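Local coordinates for protein cellulose 1,4-beta-cellobiosidase (Thermobifida fusca, PDB 4JJJ) that probably cleaves cellobiose from cellulose chains as a family 48 glycoside hydrolase, this chain being its catalytic domain, at residues L7-K12 against I539-P544; G459-Q464 against L533-S538; Q497-T502 against W621-I626. The protein carries 1 engineered substitution. One frame throughout, in Å; residues are numbered along the deposited sequence. Where two conformers were deposited one is given.

The three contacts form a continuous region on one side of the catalytic domain, their centres 10 to 12 Å apart. The chain from 533 to 544 runs through contacts 2 and 1 and folds back, Ala542 N lying 3.0 Å from His535 O. Lys12 NZ of contact 1 is 2.8 Å from Asp537 O. Contact 3 lies innermost, beside the bound glucose units, with Gln623 NE2 2.8 Å from Ile541 O of contact 1 and Gln497 NE2 3.1 Å from Phe463 O of contact 2. Contacts 1 and 2 each carry zinc; of the three, only contact 3 holds sugar-pocket residues, Asp498 and Trp621, and Trp621 lies about 3 Å (nearest side-chain atoms) from Glu51, the predicted proton donor.

Contact 1: L7-K12 against I539-P544; sequences LEQYEK and IGIATP. With ZN (zinc ion), chain P.
The flat peptide group between Ile539 and Gly540 has the aliphatic chain of Lys12 laid over one of its faces, with CB, CG and CD all standing above the plane. CD is 3.6 Å from Gly540 N, and CB is 3.6 Å from Ile539 O. The other flat group, the terminal amide of Gln9, meets the loop through its oxygen: OE1 is 3.5 Å from Gly540 CA, while Ile541 CD1 stands above the amide plane, 4.1 Å from OE1. The amide nitrogen turns elsewhere, to a hydrogen bond with Gln623 OE1 of helix 620-637, which fixes the rotation of the amide and leaves OE1 facing the loop. With CG anti to the backbone N (chi1 -179°) and a bend at chi2, the side chain of Gln9 brings its amide close to the loop.

Lys12 is extended beyond CG, and this straight run delivers its ammonium group to backbone oxygens. NZ makes a weak hydrogen bond to Gly540 O at 3.3 Å; its stronger partner is Asp537 O, so one buried charge gathers two carbonyls of the turning chain. Gly540, having no side chain, lets Gln9 OE1 come up to its CA. Ile541 continues inward, packing its side chain on Ile626 and Phe630 of helix 620-637.

Glu11 takes no part in the loop contact; it binds zinc through OE2 at 1.9 Å. OE1, 3.1 Å from the ion, is not a ligand, so the carboxylate binds in a monodentate way. Asp15, four residues on and just past the helix end, supplies the second carboxylate. Lysine and glutamine of helix 2-14 thus hold the irregular chain that follows helix 519-533 against helix 620-637 of the (alpha/alpha)6 fold, and an i, i+4 acidic pair at the helix's C-terminal end makes a metal site.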
loop_
_atom_site.group_PDB
_atom_site.type_symbol
_atom_site.label_atom_id
_atom_site.label_comp_id
_atom_site.label_asym_id
_atom_site.label_seq_id
_atom_site.Cartn_x
_atom_site.Cartn_y
_atom_site.Cartn_z
ATOM N N LEU A 7 -3.709 -12.390 22.967
ATOM C CA LEU A 7 -3.694 -13.810 22.601
ATOM C C LEU A 7 -5.122 -14.217 22.148
ATOM O O LEU A 7 -5.211 -15.048 21.276
ATOM C CB LEU A 7 -3.181 -14.657 23.789
ATOM C CG LEU A 7 -1.702 -14.649 24.007
ATOM C CD1 LEU A 7 -1.437 -15.140 25.476
ATOM C CD2 LEU A 7 -0.955 -15.401 22.837
ATOM N N GLU A 8 -6.145 -13.655 22.721
ATOM C CA GLU A 8 -7.534 -13.984 22.338
ATOM C C GLU A 8 -7.783 -13.596 20.876
ATOM O O GLU A 8 -8.352 -14.359 20.104
ATOM C CB GLU A 8 -8.518 -13.328 23.262
ATOM C CG GLU A 8 -9.932 -13.430 22.797
ATOM C CD GLU A 8 -10.867 -12.814 23.742
ATOM O OE1 GLU A 8 -10.732 -11.588 24.142
ATOM O OE2 GLU A 8 -11.885 -13.628 23.968
ATOM N N GLN A 9 -7.430 -12.359 20.562
ATOM C CA GLN A 9 -7.579 -11.864 19.186
ATOM C C GLN A 9 -6.727 -12.660 18.207
ATOM O O GLN A 9 -7.194 -13.041 17.115
ATOM C CB GLN A 9 -7.215 -10.357 19.209
ATOM C CG GLN A 9 -7.319 -9.643 17.864
ATOM C CD GLN A 9 -8.708 -9.475 17.307
ATOM O OE1 GLN A 9 -9.737 -9.928 17.861
ATOM N NE2 GLN A 9 -8.769 -8.796 16.160
ATOM N N TYR A 10 -5.428 -12.918 18.530
ATOM C CA TYR A 10 -4.552 -13.750 17.768
ATOM C C TYR A 10 -5.240 -15.079 17.458
ATOM O O TYR A 10 -5.236 -15.572 16.333
ATOM C CB TYR A 10 -3.241 -13.923 18.515
ATOM C CG TYR A 10 -2.260 -14.833 17.847
ATOM C CD1 TYR A 10 -2.320 -16.201 18.077
ATOM C CD2 TYR A 10 -1.323 -14.381 16.912
ATOM C CE1 TYR A 10 -1.464 -17.075 17.431
ATOM C CE2 TYR A 10 -0.498 -15.221 16.264
ATOM C CZ TYR A 10 -0.507 -16.598 16.483
ATOM O OH TYR A 10 0.382 -17.440 15.844
ATOM N N GLU A 11 -5.769 -15.745 18.510
ATOM C CA GLU A 11 -6.420 -17.038 18.336
ATOM C C GLU A 11 -7.578 -17.007 17.395
ATOM O O GLU A 11 -7.726 -17.875 16.562
ATOM C CB GLU A 11 -6.794 -17.626 19.727
ATOM C CG GLU A 11 -7.129 -19.127 19.700
ATOM C CD GLU A 11 -8.508 -19.453 19.138
ATOM O OE1 GLU A 11 -9.452 -18.632 19.119
ATOM O OE2 GLU A 11 -8.628 -20.621 18.694
ATOM N N LYS A 12 -8.372 -15.980 17.469
ATOM C CA LYS A 12 -9.466 -15.795 16.492
ATOM C C LYS A 12 -9.006 -15.699 15.028
ATOM O O LYS A 12 -9.521 -16.284 14.148
ATOM C CB LYS A 12 -10.296 -14.563 16.863
ATOM C CG LYS A 12 -11.202 -14.680 18.098
ATOM C CD LYS A 12 -11.776 -13.340 18.533
ATOM C CE LYS A 12 -12.623 -13.327 19.769
ATOM N NZ LYS A 12 -13.159 -12.007 20.071
ATOM N N ILE A 539 -15.306 -13.831 15.881
ATOM C CA ILE A 539 -14.121 -13.955 15.038
ATOM C C ILE A 539 -13.164 -12.779 15.077
ATOM O O ILE A 539 -12.178 -12.803 14.360
ATOM C CB ILE A 539 -14.494 -14.288 13.610
ATOM C CG1 ILE A 539 -15.201 -13.160 12.916
ATOM C CG2 ILE A 539 -15.335 -15.590 13.590
ATOM C CD1 ILE A 539 -15.322 -13.364 11.410
ATOM N N GLY A 540 -13.514 -11.736 15.853
ATOM C CA GLY A 540 -12.600 -10.604 15.980
ATOM C C GLY A 540 -13.182 -9.527 16.741
ATOM O O GLY A 540 -13.819 -9.768 17.782
ATOM N N ILE A 541 -13.016 -8.301 16.292
ATOM C CA ILE A 541 -13.625 -7.073 16.841
ATOM C C ILE A 541 -14.162 -6.289 15.627
ATOM O O ILE A 541 -13.412 -6.074 14.689
ATOM C CB ILE A 541 -12.570 -6.298 17.635
ATOM C CG1 ILE A 541 -12.382 -6.886 19.003
ATOM C CG2 ILE A 541 -12.876 -4.850 17.733
ATOM C CD1 ILE A 541 -11.083 -6.516 19.731
ATOM N N ALA A 542 -15.405 -5.823 15.687
ATOM C CA ALA A 542 -16.018 -5.197 14.521
ATOM C C ALA A 542 -17.066 -4.288 14.931
ATOM O O ALA A 542 -17.665 -4.428 16.002
ATOM C CB ALA A 542 -16.564 -6.245 13.599
ATOM N N THR A 543 -17.297 -3.293 14.080
ATOM C CA THR A 543 -18.291 -2.239 14.294
ATOM C C THR A 543 -19.079 -2.000 12.991
ATOM O O THR A 543 -18.671 -2.380 11.930
ATOM C CB THR A 543 -17.588 -0.880 14.627
ATOM O OG1 THR A 543 -16.619 -0.600 13.593
ATOM C CG2 THR A 543 -16.897 -0.985 15.993
ATOM N N PRO A 544 -20.314 -1.495 13.116
ATOM C CA PRO A 544 -21.062 -1.232 11.888
ATOM C C PRO A 544 -20.506 -0.238 10.907
ATOM O O PRO A 544 -20.010 0.807 11.267
ATOM C CB PRO A 544 -22.430 -0.640 12.435
ATOM C CG PRO A 544 -22.394 -0.914 13.925
ATOM C CD PRO A 544 -20.978 -1.001 14.329
HETATM ZN ZN ZN P . -10.279 -21.522 18.290
#

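Contact 2: G459-Q464 against L533-S538; sequences GGQNFQ and LAHRDS. With ZN (zinc ion), chain X.
A zinc-binding surface that includes Gln461 and His535 lies where two loops meet, the one leading into strand 465-473 and the one leaving helix 519-533. The ion described here takes one protein ligand, His535 ND1, at 2.1 Å, and three waters complete a roughly tetrahedral shell. Metal on ND1 leaves NE2 as the N-H, which gives a weak hydrogen bond, 3.4 Å long, to Gly460 O at the edge of the ring and in its plane.

Gln461 lies across the same imidazole. Its NE2 stands above one face, displaced toward the rim, with amide and ring planes 48° apart. That nitrogen also makes a weak, bent hydrogen bond to Ala534 O (3.4 Å, 130°), and water 1 reinforces it: it accepts from Gln461 NE2 at 2.8 Å and donates to Ala534 O.

Phe463 meets the histidine obliquely, CE2 lying 3.9 Å from His535 CD2. Beside the Gln461 amide, Ala534 CB lies 3.7 Å from Gly459 O.

Each loop turns through a type I beta turn, Gly460 to Phe463 and Leu533 to Arg536. Arg536 NE bonds in plane to a lone pair of Leu533 O, while Leu533 CD2 lies over the centre of the guanidinium. The result is a tetrahedral zinc with one imidazole and three waters at a junction of two type I turns, about 27 Å from the centre of the chain, between centres.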
loop_
_atom_site.group_PDB
_atom_site.type_symbol
_atom_site.label_atom_id
_atom_site.label_comp_id
_atom_site.label_asym_id
_atom_site.label_seq_id
_atom_site.Cartn_x
_atom_site.Cartn_y
_atom_site.Cartn_z
ATOM N N GLY A 459 -18.393 3.475 28.170
ATOM C CA GLY A 459 -17.559 2.274 27.922
ATOM C C GLY A 459 -17.068 2.126 26.507
ATOM O O GLY A 459 -16.605 1.030 26.108
ATOM N N GLY A 460 -17.102 3.228 25.778
ATOM C CA GLY A 460 -16.687 3.242 24.350
ATOM C C GLY A 460 -17.667 2.720 23.382
ATOM O O GLY A 460 -17.316 2.505 22.212
ATOM N N GLN A 461 -18.920 2.504 23.800
ATOM C CA GLN A 461 -19.887 1.998 22.873
ATOM C C GLN A 461 -20.000 2.811 21.610
ATOM O O GLN A 461 -20.145 2.247 20.528
ATOM C CB GLN A 461 -21.275 1.778 23.544
ATOM C CG GLN A 461 -21.285 0.432 24.252
ATOM C CD GLN A 461 -21.189 -0.721 23.225
ATOM O OE1 GLN A 461 -21.671 -0.598 22.081
ATOM N NE2 GLN A 461 -20.476 -1.808 23.587
ATOM N N ASN A 462 -20.052 4.120 21.765
ATOM C CA ASN A 462 -20.293 4.999 20.615
ATOM C C ASN A 462 -19.052 5.868 20.380
ATOM O O ASN A 462 -19.121 7.058 20.092
ATOM C CB ASN A 462 -21.493 5.898 20.947
ATOM C CG ASN A 462 -22.762 5.083 21.162
ATOM O OD1 ASN A 462 -22.991 4.137 20.477
ATOM N ND2 ASN A 462 -23.557 5.492 22.095
ATOM N N PHE A 463 -17.849 5.260 20.525
ATOM C CA PHE A 463 -16.651 6.043 20.263
ATOM C C PHE A 463 -16.619 6.476 18.799
ATOM O O PHE A 463 -17.279 5.859 17.960
ATOM C CB PHE A 463 -15.404 5.141 20.528
ATOM C CG PHE A 463 -15.043 4.176 19.422
ATOM C CD1 PHE A 463 -14.131 4.502 18.453
ATOM C CD2 PHE A 463 -15.702 2.927 19.339
ATOM C CE1 PHE A 463 -13.832 3.611 17.521
ATOM C CE2 PHE A 463 -15.352 2.009 18.343
ATOM C CZ PHE A 463 -14.435 2.390 17.431
ATOM N N GLN A 464 -15.776 7.456 18.506
ATOM C CA GLN A 464 -15.639 7.915 17.118
ATOM C C GLN A 464 -14.204 8.382 16.885
ATOM O O GLN A 464 -13.625 9.068 17.730
ATOM C CB GLN A 464 -16.569 9.139 16.859
ATOM C CG GLN A 464 -18.080 8.889 17.043
ATOM C CD GLN A 464 -18.619 8.399 15.751
ATOM O OE1 GLN A 464 -18.918 9.200 14.849
ATOM N NE2 GLN A 464 -18.508 7.143 15.527
ATOM N N LEU A 533 -12.303 -3.349 22.888
ATOM C CA LEU A 533 -12.709 -4.548 23.645
ATOM C C LEU A 533 -14.220 -4.674 23.752
ATOM O O LEU A 533 -14.751 -5.786 23.772
ATOM C CB LEU A 533 -12.000 -4.539 25.032
ATOM C CG LEU A 533 -10.548 -4.979 25.057
ATOM C CD1 LEU A 533 -10.110 -4.731 26.515
ATOM C CD2 LEU A 533 -10.304 -6.437 24.620
ATOM N N ALA A 534 -14.877 -3.538 23.721
ATOM C CA ALA A 534 -16.329 -3.470 23.815
ATOM C C ALA A 534 -17.037 -3.949 22.606
ATOM O O ALA A 534 -18.270 -4.161 22.668
ATOM C CB ALA A 534 -16.763 -2.056 24.158
ATOM N N HIS A 535 -16.318 -4.079 21.484
ATOM C CA HIS A 535 -16.880 -4.529 20.198
ATOM C C HIS A 535 -16.341 -5.922 19.728
ATOM O O HIS A 535 -16.367 -6.258 18.547
ATOM C CB HIS A 535 -16.712 -3.432 19.153
ATOM C CG HIS A 535 -17.432 -2.179 19.534
ATOM N ND1 HIS A 535 -18.764 -1.959 19.260
ATOM C CD2 HIS A 535 -16.995 -1.057 20.149
ATOM C CE1 HIS A 535 -19.112 -0.785 19.727
ATOM N NE2 HIS A 535 -18.048 -0.198 20.231
ATOM N N ARG A 536 -15.973 -6.786 20.676
ATOM C CA ARG A 536 -15.588 -8.167 20.365
ATOM C C ARG A 536 -16.772 -8.980 19.817
ATOM O O ARG A 536 -17.905 -8.808 20.291
ATOM C CB ARG A 536 -15.026 -8.851 21.624
ATOM C CG ARG A 536 -13.607 -8.420 21.916
ATOM C CD ARG A 536 -13.052 -9.076 23.148
ATOM N NE ARG A 536 -13.537 -8.368 24.228
ATOM C CZ ARG A 536 -13.247 -8.661 25.510
ATOM N NH1 ARG A 536 -12.498 -9.710 25.792
ATOM N NH2 ARG A 536 -13.752 -7.904 26.463
ATOM N N ASP A 537 -16.534 -9.790 18.810
ATOM C CA ASP A 537 -17.441 -10.798 18.326
ATOM C C ASP A 537 -16.707 -12.131 18.186
ATOM O O ASP A 537 -15.557 -12.295 18.682
ATOM C CB ASP A 537 -18.103 -10.274 17.071
ATOM C CG ASP A 537 -17.144 -10.180 15.888
ATOM O OD1 ASP A 537 -16.134 -10.915 15.808
ATOM O OD2 ASP A 537 -17.530 -9.431 14.953
ATOM N N SER A 538 -17.371 -13.129 17.649
ATOM C CA SER A 538 -16.804 -14.472 17.714
ATOM C C SER A 538 -15.478 -14.604 16.940
ATOM O O SER A 538 -14.615 -15.340 17.328
ATOM C CB SER A 538 -17.843 -15.503 17.228
ATOM O OG SER A 538 -18.252 -15.269 15.850
HETATM ZN ZN ZN X . -20.339 -3.108 18.591
HETATM O O HOH W 1 -21.274 -3.854 21.836
HETATM O O HOH W 2 -21.810 -1.551 18.631
HETATM O O HOH W 3 -20.488 -4.743 19.617
HETATM O O HOH W 4 -20.153 -3.531 16.717
#

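Contact 3: Q497-T502 against W621-I626; sequences QDVGVT and WAQVEI. With BGC (beta-D-glucopyranose), chain B; GLC (alpha-D-glucopyranose), chain C; BGC (beta-D-glucopyranose), chain D.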
loop_
_atom_site.group_PDB
_atom_site.type_symbol
_atom_site.label_atom_id
_atom_site.label_comp_id
_atom_site.label_asym_id
_atom_site.label_seq_id
_atom_site.Cartn_x
_atom_site.Cartn_y
_atom_site.Cartn_z
ATOM N N GLN A 497 -16.240 4.389 13.203
ATOM C CA GLN A 497 -15.759 3.423 14.174
ATOM C C GLN A 497 -14.766 2.370 13.544
ATOM O O GLN A 497 -14.709 1.212 13.934
ATOM C CB GLN A 497 -16.959 2.698 14.808
ATOM C CG GLN A 497 -17.818 3.644 15.647
ATOM C CD GLN A 497 -18.760 2.874 16.519
ATOM O OE1 GLN A 497 -19.427 1.953 16.049
ATOM N NE2 GLN A 497 -18.864 3.255 17.776
ATOM N N ASP A 498 -14.048 2.814 12.535
ATOM C CA ASP A 498 -13.150 1.915 11.804
ATOM C C ASP A 498 -12.140 1.358 12.806
ATOM O O ASP A 498 -11.361 2.088 13.328
ATOM C CB ASP A 498 -12.516 2.685 10.671
ATOM C CG ASP A 498 -11.621 1.894 9.848
ATOM O OD1 ASP A 498 -10.816 1.102 10.380
ATOM O OD2 ASP A 498 -11.584 2.110 8.588
ATOM N N VAL A 499 -12.169 0.049 12.936
ATOM C CA VAL A 499 -11.417 -0.563 14.062
ATOM C C VAL A 499 -9.909 -0.572 13.744
ATOM O O VAL A 499 -9.100 -0.584 14.672
ATOM C CB VAL A 499 -11.936 -1.933 14.485
ATOM C CG1 VAL A 499 -13.404 -1.782 14.952
ATOM C CG2 VAL A 499 -11.809 -2.962 13.362
ATOM N N GLY A 500 -9.573 -0.652 12.460
ATOM C CA GLY A 500 -8.172 -0.659 12.014
ATOM C C GLY A 500 -7.551 0.704 12.314
ATOM O O GLY A 500 -6.438 0.834 12.878
ATOM N N VAL A 501 -8.257 1.747 11.907
ATOM C CA VAL A 501 -7.809 3.115 12.115
ATOM C C VAL A 501 -7.714 3.368 13.631
ATOM O O VAL A 501 -6.793 3.976 14.101
ATOM C CB VAL A 501 -8.801 4.116 11.463
ATOM C CG1 VAL A 501 -8.496 5.543 11.950
ATOM C CG2 VAL A 501 -8.739 3.975 9.983
ATOM N N THR A 502 -8.697 2.896 14.352
ATOM C CA THR A 502 -8.740 3.024 15.802
ATOM C C THR A 502 -7.484 2.440 16.429
ATOM O O THR A 502 -6.861 3.053 17.269
ATOM C CB THR A 502 -10.041 2.462 16.394
ATOM O OG1 THR A 502 -11.151 3.199 15.832
ATOM C CG2 THR A 502 -10.058 2.567 17.922
ATOM N N TRP A 621 -5.948 -6.907 7.894
ATOM C CA TRP A 621 -5.003 -5.912 8.371
ATOM C C TRP A 621 -5.578 -5.265 9.606
ATOM O O TRP A 621 -4.852 -4.979 10.520
ATOM C CB TRP A 621 -4.643 -4.940 7.302
ATOM C CG TRP A 621 -5.628 -3.827 6.924
ATOM C CD1 TRP A 621 -6.414 -3.776 5.841
ATOM C CD2 TRP A 621 -5.925 -2.587 7.658
ATOM N NE1 TRP A 621 -7.124 -2.628 5.808
ATOM C CE2 TRP A 621 -6.820 -1.855 6.891
ATOM C CE3 TRP A 621 -5.403 -2.002 8.824
ATOM C CZ2 TRP A 621 -7.263 -0.610 7.245
ATOM C CZ3 TRP A 621 -5.820 -0.781 9.178
ATOM C CH2 TRP A 621 -6.770 -0.068 8.395
ATOM N N ALA A 622 -6.852 -4.985 9.655
ATOM C CA ALA A 622 -7.465 -4.262 10.769
ATOM C C ALA A 622 -7.452 -5.154 12.014
ATOM O O ALA A 622 -7.272 -4.697 13.139
ATOM C CB ALA A 622 -8.883 -3.810 10.421
ATOM N N GLN A 623 -7.815 -6.440 11.818
ATOM C CA GLN A 623 -7.839 -7.359 12.947
ATOM C C GLN A 623 -6.453 -7.538 13.517
ATOM O O GLN A 623 -6.290 -7.640 14.739
ATOM C CB GLN A 623 -8.482 -8.691 12.545
ATOM C CG GLN A 623 -9.942 -8.550 12.038
ATOM C CD GLN A 623 -10.832 -7.895 13.097
ATOM O OE1 GLN A 623 -10.897 -8.361 14.251
ATOM N NE2 GLN A 623 -11.499 -6.832 12.761
ATOM N N VAL A 624 -5.428 -7.598 12.665
ATOM C CA VAL A 624 -4.024 -7.628 13.147
ATOM C C VAL A 624 -3.696 -6.326 13.833
ATOM O O VAL A 624 -3.126 -6.283 14.914
ATOM C CB VAL A 624 -3.069 -7.957 11.991
ATOM C CG1 VAL A 624 -1.659 -7.782 12.471
ATOM C CG2 VAL A 624 -3.289 -9.346 11.422
ATOM N N GLU A 625 -4.107 -5.186 13.270
ATOM C CA GLU A 625 -3.814 -3.875 13.841
ATOM C C GLU A 625 -4.268 -3.859 15.279
ATOM O O GLU A 625 -3.563 -3.489 16.214
ATOM C CB GLU A 625 -4.489 -2.754 13.003
ATOM C CG GLU A 625 -3.893 -1.422 13.274
ATOM C CD GLU A 625 -2.816 -1.053 12.280
ATOM O OE1 GLU A 625 -1.654 -0.986 12.646
ATOM O OE2 GLU A 625 -3.078 -0.866 11.065
ATOM N N ILE A 626 -5.491 -4.376 15.501
ATOM C CA ILE A 626 -6.037 -4.480 16.846
ATOM C C ILE A 626 -5.143 -5.368 17.776
ATOM O O ILE A 626 -4.862 -4.990 18.920
ATOM C CB ILE A 626 -7.516 -4.975 16.844
ATOM C CG1 ILE A 626 -8.419 -3.996 16.100
ATOM C CG2 ILE A 626 -7.985 -5.183 18.247
ATOM C CD1 ILE A 626 -9.762 -4.671 15.733
HETATM C C2 BGC B . -11.595 3.970 3.583
HETATM C C3 BGC B . -10.786 2.949 2.790
HETATM C C4 BGC B . -10.301 1.808 3.708
HETATM C C5 BGC B . -11.367 1.226 4.657
HETATM C C6 BGC B . -10.780 0.352 5.767
HETATM C C1 BGC B . -12.640 3.293 4.436
HETATM O O1 BGC B . -13.300 4.352 5.206
HETATM O O2 BGC B . -12.180 4.845 2.561
HETATM O O3 BGC B . -9.668 3.571 2.149
HETATM O O4 BGC B . -9.771 0.711 2.961
HETATM O O5 BGC B . -12.072 2.284 5.306
HETATM O O6 BGC B . -9.967 1.070 6.660
HETATM C C1 GLC C . -12.911 2.922 4.479
HETATM C C2 GLC C . -12.002 3.650 3.573
HETATM C C3 GLC C . -11.129 2.653 2.766
HETATM C C4 GLC C . -10.367 1.715 3.709
HETATM C C5 GLC C . -11.408 1.105 4.652
HETATM C C6 GLC C . -10.863 0.225 5.738
HETATM O O1 GLC C . -13.683 2.203 3.601
HETATM O O2 GLC C . -12.822 4.355 2.542
HETATM O O3 GLC C . -10.270 3.330 1.863
HETATM O O4 GLC C . -9.781 0.637 2.950
HETATM O O5 GLC C . -12.115 2.138 5.342
HETATM O O6 GLC C . -10.070 0.995 6.571
HETATM C C2 BGC D . -7.994 -0.774 2.509
HETATM C C3 BGC D . -6.479 -0.960 2.470
HETATM C C4 BGC D . -5.805 0.242 1.747
HETATM C C5 BGC D . -6.331 1.604 2.265
HETATM C C6 BGC D . -5.795 2.736 1.421
HETATM C C1 BGC D . -8.382 0.579 3.075
HETATM O O2 BGC D . -8.577 -1.771 3.338
HETATM O O3 BGC D . -6.215 -2.221 1.807
HETATM O O4 BGC D . -4.378 0.135 1.928
HETATM O O5 BGC D . -7.763 1.571 2.233
HETATM O O6 BGC D . -6.149 2.568 0.062
#
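The sugar-binding pocket is lined here by Asp498, the N-cap of helix 499-516, and Trp621, in helix 620-637, where the two segments touch almost backbone to backbone. Trp621 NE1 donates to O2 of the chain D glucose (3.0 Å, 162°), which lies at the edge of the indole and in its plane. The neighbouring glucose, modelled as both anomers, brings O6 of the beta form within 2.7 Å of Asp498 OD2 and also to the edge of the indole near CZ2. The other carboxylate oxygen of Asp498, OD1, caps helix 499-516, taking an almost straight bond from Val501 N (174°) and a weak one from Gly500 N; one side chain thus starts the helix and faces the sugar.

In this (alpha/alpha)6 catalytic domain, the backbones of residues 497-502 and 621-626 are nearest at Gly500 and Ala622. Gly500 CA sits 3.6 Å from Ala622 CB and 3.7 Å from Trp621 CZ3, and any side chain on Gly500 would clash with both. Trp621 CG lies between the backbone N and the carbonyl carbon (chi1 77°), which lays the indole beside Gly500. It also stacks edge-to-face with Trp420 and touches Glu51, the predicted proton donor. An exchange of Trp621 for leucine would probably leave the sugar O2 without its N-H donor and open a gap beside Gly500.

Further along, Val499 CG2 packs against Ile626 CD1 at 3.6 Å. Glu625 passes its CG by Gly500 O, sending its carboxylate on to Tyr55, Trp420 and Lys507.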